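Side-chain contacts in DELTA1-pyrroline-2-carboxylate reductase (Thermococcus litoralis DSM 5473, PDB 6T3E), which catalyses the reduction of Δ1-pyrroline-2-carboxylate to L-proline with NADH as hydride donor, a step probably belonging to L-hydroxyproline metabolism: residues Ser94-Pro97 with Glu98-Lys101; Asn275-Gly278 with Asp279-Ile282. All blocks are in the same frame, centred on the assembly; numbering follows the deposited sequence.

Interaction 1: residues Ser94-Pro97 with Glu98-Lys101; sequences SLYP and ENTK. With NAI (1,4-dihydronicotinamide adenine dinucleotide), chain F.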
loop_
_atom_site.group_PDB
_atom_site.type_symbol
_atom_site.label_atom_id
_atom_site.label_comp_id
_atom_site.label_asym_id
_atom_site.label_seq_id
_atom_site.Cartn_x
_atom_site.Cartn_y
_atom_site.Cartn_z
ATOM N N SER B 94 6.639 -8.237 -4.729
ATOM C CA SER B 94 7.880 -8.465 -4.008
ATOM C C SER B 94 8.952 -8.947 -4.969
ATOM O O SER B 94 8.664 -9.592 -5.984
ATOM C CB SER B 94 7.700 -9.481 -2.883
ATOM O OG SER B 94 7.276 -10.723 -3.409
ATOM N N LEU B 95 10.194 -8.596 -4.643
ATOM C CA LEU B 95 11.374 -8.967 -5.420
ATOM C C LEU B 95 12.369 -9.664 -4.501
ATOM O O LEU B 95 12.944 -9.026 -3.615
ATOM C CB LEU B 95 12.001 -7.731 -6.053
ATOM C CG LEU B 95 13.349 -7.959 -6.719
ATOM C CD1 LEU B 95 13.182 -9.016 -7.777
ATOM C CD2 LEU B 95 13.889 -6.672 -7.329
ATOM N N TYR B 96 12.566 -10.967 -4.691
ATOM C CA TYR B 96 13.589 -11.720 -3.952
ATOM C C TYR B 96 14.505 -12.392 -4.962
ATOM O O TYR B 96 14.201 -13.502 -5.429
ATOM C CB TYR B 96 12.960 -12.754 -3.017
ATOM C CG TYR B 96 12.378 -12.152 -1.743
ATOM C CD1 TYR B 96 11.388 -11.158 -1.798
ATOM C CD2 TYR B 96 12.798 -12.587 -0.492
ATOM C CE1 TYR B 96 10.857 -10.608 -0.650
ATOM C CE2 TYR B 96 12.271 -12.042 0.669
ATOM C CZ TYR B 96 11.302 -11.046 0.584
ATOM O OH TYR B 96 10.767 -10.508 1.744
ATOM N N PRO B 97 15.659 -11.792 -5.279
ATOM C CA PRO B 97 16.493 -12.304 -6.386
ATOM C C PRO B 97 16.992 -13.730 -6.204
ATOM O O PRO B 97 17.354 -14.370 -7.201
ATOM C CB PRO B 97 17.665 -11.316 -6.421
ATOM C CG PRO B 97 17.173 -10.101 -5.716
ATOM C CD PRO B 97 16.239 -10.589 -4.660
ATOM N N GLU B 98 17.047 -14.235 -4.975
ATOM C CA GLU B 98 17.455 -15.608 -4.704
ATOM C C GLU B 98 16.277 -16.577 -4.646
ATOM O O GLU B 98 16.469 -17.745 -4.295
ATOM C CB GLU B 98 18.234 -15.682 -3.390
ATOM C CG GLU B 98 19.543 -14.926 -3.403
ATOM C CD GLU B 98 20.508 -15.464 -4.452
ATOM O OE1 GLU B 98 21.007 -16.607 -4.282
ATOM O OE2 GLU B 98 20.755 -14.748 -5.452
ATOM N N ASN B 99 15.070 -16.127 -4.995
ATOM C CA ASN B 99 13.908 -17.002 -4.895
ATOM C C ASN B 99 13.999 -18.158 -5.878
ATOM O O ASN B 99 13.525 -19.260 -5.577
ATOM C CB ASN B 99 12.621 -16.204 -5.140
ATOM C CG ASN B 99 11.813 -15.949 -3.867
ATOM O OD1 ASN B 99 12.246 -16.245 -2.751
ATOM N ND2 ASN B 99 10.629 -15.378 -4.042
ATOM N N THR B 100 14.642 -17.944 -7.032
ATOM C CA THR B 100 14.747 -19.011 -8.021
ATOM C C THR B 100 15.497 -20.213 -7.468
ATOM O O THR B 100 15.291 -21.333 -7.949
ATOM C CB THR B 100 15.432 -18.491 -9.290
ATOM O OG1 THR B 100 16.804 -18.209 -9.010
ATOM C CG2 THR B 100 14.766 -17.215 -9.776
ATOM N N LYS B 101 16.302 -20.012 -6.421
ATOM C CA LYS B 101 17.011 -21.101 -5.760
ATOM C C LYS B 101 16.098 -21.956 -4.889
ATOM O O LYS B 101 16.457 -23.095 -4.573
ATOM C CB LYS B 101 18.156 -20.527 -4.913
ATOM C CG LYS B 101 19.426 -21.371 -4.877
ATOM C CD LYS B 101 20.078 -21.385 -3.488
ATOM C CE LYS B 101 21.255 -22.373 -3.414
ATOM N NZ LYS B 101 20.912 -23.718 -3.952
HETATM P PA NAI F . 13.904 -13.583 -13.125
HETATM O O1A NAI F . 14.754 -13.987 -11.948
HETATM O O2A NAI F . 12.819 -14.616 -13.357
HETATM O O5B NAI F . 14.792 -13.329 -14.487
HETATM C C5B NAI F . 15.988 -12.586 -14.278
HETATM C C4B NAI F . 17.074 -13.058 -15.341
HETATM O O4B NAI F . 18.105 -12.279 -15.307
HETATM C C3B NAI F . 17.585 -14.464 -14.954
HETATM O O3B NAI F . 17.351 -15.312 -15.986
HETATM C C2B NAI F . 19.089 -14.249 -14.684
HETATM O O2B NAI F . 19.878 -15.496 -15.011
HETATM C C1B NAI F . 19.382 -13.261 -15.482
HETATM N N9A NAI F . 20.586 -12.577 -15.093
HETATM C C8A NAI F . 20.808 -12.140 -13.851
HETATM N N7A NAI F . 22.003 -11.561 -13.837
HETATM C C5A NAI F . 22.522 -11.637 -15.075
HETATM C C6A NAI F . 23.720 -11.190 -15.578
HETATM N N6A NAI F . 24.840 -10.496 -14.971
HETATM N N1A NAI F . 24.021 -11.384 -16.860
HETATM C C2A NAI F . 23.127 -12.014 -17.663
HETATM N N3A NAI F . 21.943 -12.451 -17.166
HETATM C C4A NAI F . 21.652 -12.259 -15.855
HETATM O O3 NAI F . 13.239 -12.114 -12.716
HETATM P PN NAI F . 12.264 -11.233 -13.741
HETATM O O1N NAI F . 10.857 -11.450 -13.220
HETATM O O2N NAI F . 12.438 -11.664 -15.170
HETATM O O5D NAI F . 12.662 -9.662 -13.624
HETATM C C5D NAI F . 13.688 -9.206 -14.427
HETATM C C4D NAI F . 14.047 -7.763 -13.983
HETATM O O4D NAI F . 13.070 -6.916 -14.243
HETATM C C3D NAI F . 14.244 -7.721 -12.460
HETATM O O3D NAI F . 15.321 -6.906 -12.171
HETATM C C2D NAI F . 12.967 -7.061 -11.919
HETATM O O2D NAI F . 13.282 -6.429 -10.563
HETATM C C1D NAI F . 12.687 -6.190 -12.853
HETATM N N1N NAI F . 11.246 -5.885 -12.866
HETATM C C2N NAI F . 10.772 -4.530 -13.074
HETATM C C3N NAI F . 9.315 -4.288 -13.560
HETATM C C7N NAI F . 9.088 -2.987 -14.378
HETATM O O7N NAI F . 10.028 -2.325 -14.624
HETATM N N7N NAI F . 7.731 -2.607 -14.829
HETATM C C4N NAI F . 8.384 -5.457 -13.808
HETATM C C5N NAI F . 8.795 -6.735 -13.064
HETATM C C6N NAI F . 10.268 -6.938 -12.670
#
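Y96 and N99 close a type I beta turn in which N99 N donates to Y96 O over 2.8 Å, with an N-H...O angle of 156° and the donor above the carbonyl plane. The turn ends strand 87-95 and leads into a short 3-10 segment, where K101 N bonds back to E98 O. P97 and E98 are its two corner residues, and the E98 side chain lies on the exposed side, near N72.

The main side-chain contact lies across the turn. The flat amide of N99 offers its face to Y96 CB, which sits almost directly over N99 CG at 3.5 Å. With CG anti to the carbonyl carbon (chi1 -77°), Y96 turns its ring away from the turn, and its OH bonds to P116 O of the second subunit. N99 ND2 bonds both to P105 O in its own chain and to T118 O of the second subunit. An alanine at N99 would keep the backbone bond but is likely to leave both carbonyls without this donor and uncover one side of Y96 CB.

The other face of the segment meets NADH. T100 CG2 approaches NAI O1A of the diphosphate at 3.9 Å. L95 CD2 lies 3.3 Å from NAI O2D, a ribose hydroxyl.

Interaction 2: residues Asn275-Gly278 with Asp279-Ile282; sequences NESG and DIII
S277 O gathers the backbone amides of I280 and I281, and this shared acceptor opens the first turn of helix 278-286. The two bonds differ in geometry. I281 N lies 2.9 Å from S277 O, in the carbonyl plane and nearly straight (N-H...O 166°), as expected of an i to i+4 helical bond; I280 N, at 3.1 Å from S277 O, approaches from above that plane. One residue further on, I282 N donates to G278 O over 3.1 Å.

Most of the contacts gather in the buried part of the turn, from S277 to I281. I281 has CG1 anti to the carbonyl carbon (chi1 -66°) and an extended chain beyond it, which lays CG1 and CD1 alongside S277 O, with I281 CG1 3.2 Å from it. I282 repeats this one residue on, its CB 3.3 Å from G278 O. On another side of the turn S277 OG rests against D279 CB at 3.5 Å. The buried carboxylate of D279 is satisfied from outside: OD2 forms a salt bridge with K319, and OD1 accepts from the backbone N of E254 and of L255.

Contacts are fewer toward N275, which is partly exposed, as is I282. The I281 CD1 methyl reaches only the backbone here, 3.8 Å from E276 N, while N275 ND2 turns back to E271 O in its own helix. The E276 carboxylate is engaged elsewhere, in a salt bridge with R63, a residue of the proline pocket.

S277 is both the first residue to leave helical geometry after helix 270-276 and the N-cap of helix 278-286, so the whole is a helix-to-helix junction made by a single non-helical residue.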
loop_
_atom_site.group_PDB
_atom_site.type_symbol
_atom_site.label_atom_id
_atom_site.label_comp_id
_atom_site.label_asym_id
_atom_site.label_seq_id
_atom_site.Cartn_x
_atom_site.Cartn_y
_atom_site.Cartn_z
ATOM N N ASN B 275 13.943 8.318 -8.283
ATOM C CA ASN B 275 13.966 7.890 -6.893
ATOM C C ASN B 275 14.354 6.428 -6.709
ATOM O O ASN B 275 14.667 6.030 -5.580
ATOM C CB ASN B 275 12.598 8.117 -6.241
ATOM C CG ASN B 275 12.390 9.552 -5.793
ATOM O OD1 ASN B 275 12.755 9.933 -4.676
ATOM N ND2 ASN B 275 11.794 10.357 -6.665
ATOM N N GLU B 276 14.266 5.600 -7.754
ATOM C CA GLU B 276 14.384 4.159 -7.546
ATOM C C GLU B 276 15.441 3.492 -8.417
ATOM O O GLU B 276 15.980 2.453 -8.031
ATOM C CB GLU B 276 13.034 3.470 -7.793
ATOM C CG GLU B 276 11.856 4.006 -6.977
ATOM C CD GLU B 276 10.500 3.553 -7.536
ATOM O OE1 GLU B 276 10.452 3.138 -8.718
ATOM O OE2 GLU B 276 9.483 3.610 -6.799
ATOM N N SER B 277 15.764 4.068 -9.576
ATOM C CA SER B 277 16.559 3.372 -10.586
ATOM C C SER B 277 18.030 3.747 -10.475
ATOM O O SER B 277 18.422 4.864 -10.832
ATOM C CB SER B 277 16.056 3.675 -11.992
ATOM O OG SER B 277 16.863 2.980 -12.929
ATOM N N GLY B 278 18.856 2.791 -10.044
ATOM C CA GLY B 278 20.286 3.016 -10.056
ATOM C C GLY B 278 20.855 3.193 -11.444
ATOM O O GLY B 278 21.889 3.856 -11.598
ATOM N N ASP B 279 20.177 2.646 -12.462
ATOM C CA ASP B 279 20.603 2.839 -13.847
ATOM C C ASP B 279 20.698 4.317 -14.207
ATOM O O ASP B 279 21.458 4.692 -15.107
ATOM C CB ASP B 279 19.641 2.119 -14.797
ATOM C CG ASP B 279 19.982 0.638 -14.979
ATOM O OD1 ASP B 279 21.102 0.354 -15.467
ATOM O OD2 ASP B 279 19.134 -0.236 -14.641
ATOM N N ILE B 280 19.937 5.165 -13.528
ATOM C CA ILE B 280 19.944 6.596 -13.774
ATOM C C ILE B 280 20.600 7.361 -12.626
ATOM O O ILE B 280 21.376 8.288 -12.865
ATOM C CB ILE B 280 18.503 7.097 -14.033
ATOM C CG1 ILE B 280 17.831 6.251 -15.126
ATOM C CG2 ILE B 280 18.486 8.569 -14.402
ATOM C CD1 ILE B 280 18.572 6.230 -16.451
ATOM N N ILE B 281 20.343 6.958 -11.376
ATOM C CA ILE B 281 20.843 7.698 -10.220
ATOM C C ILE B 281 22.367 7.674 -10.178
ATOM O O ILE B 281 23.013 8.693 -9.891
ATOM C CB ILE B 281 20.239 7.137 -8.922
ATOM C CG1 ILE B 281 18.735 7.376 -8.875
ATOM C CG2 ILE B 281 20.892 7.770 -7.711
ATOM C CD1 ILE B 281 18.017 6.437 -7.915
ATOM N N ILE B 282 22.966 6.520 -10.456
ATOM C CA ILE B 282 24.417 6.381 -10.377
ATOM C C ILE B 282 25.099 7.257 -11.429
ATOM O O ILE B 282 26.019 8.008 -11.074
ATOM C CB ILE B 282 24.848 4.905 -10.498
ATOM C CG1 ILE B 282 24.502 4.129 -9.220
ATOM C CG2 ILE B 282 26.336 4.802 -10.794
ATOM C CD1 ILE B 282 24.608 2.633 -9.361
#

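The two contacts are separate, with centres 21 Å apart and nearest atoms about 9 Å apart, and they stand at different depths from the ligands. Interaction 1 touches the cofactor directly through L95 and T100, and the Y96 side chain is about 9 Å from the proline. Interaction 2 lies one layer back from both ligands: the side chain of E276 is about 7 Å from the proline and about 8 Å from NADH. Both meet W247, a proline-pocket residue whose carbonyl also hydrogen-bonds the cofactor: the L95 side chain touches it, and E276 O accepts from its NE1. Of the two, interaction 1 lies at the subunit interface, whereas no other chain touches 275-282.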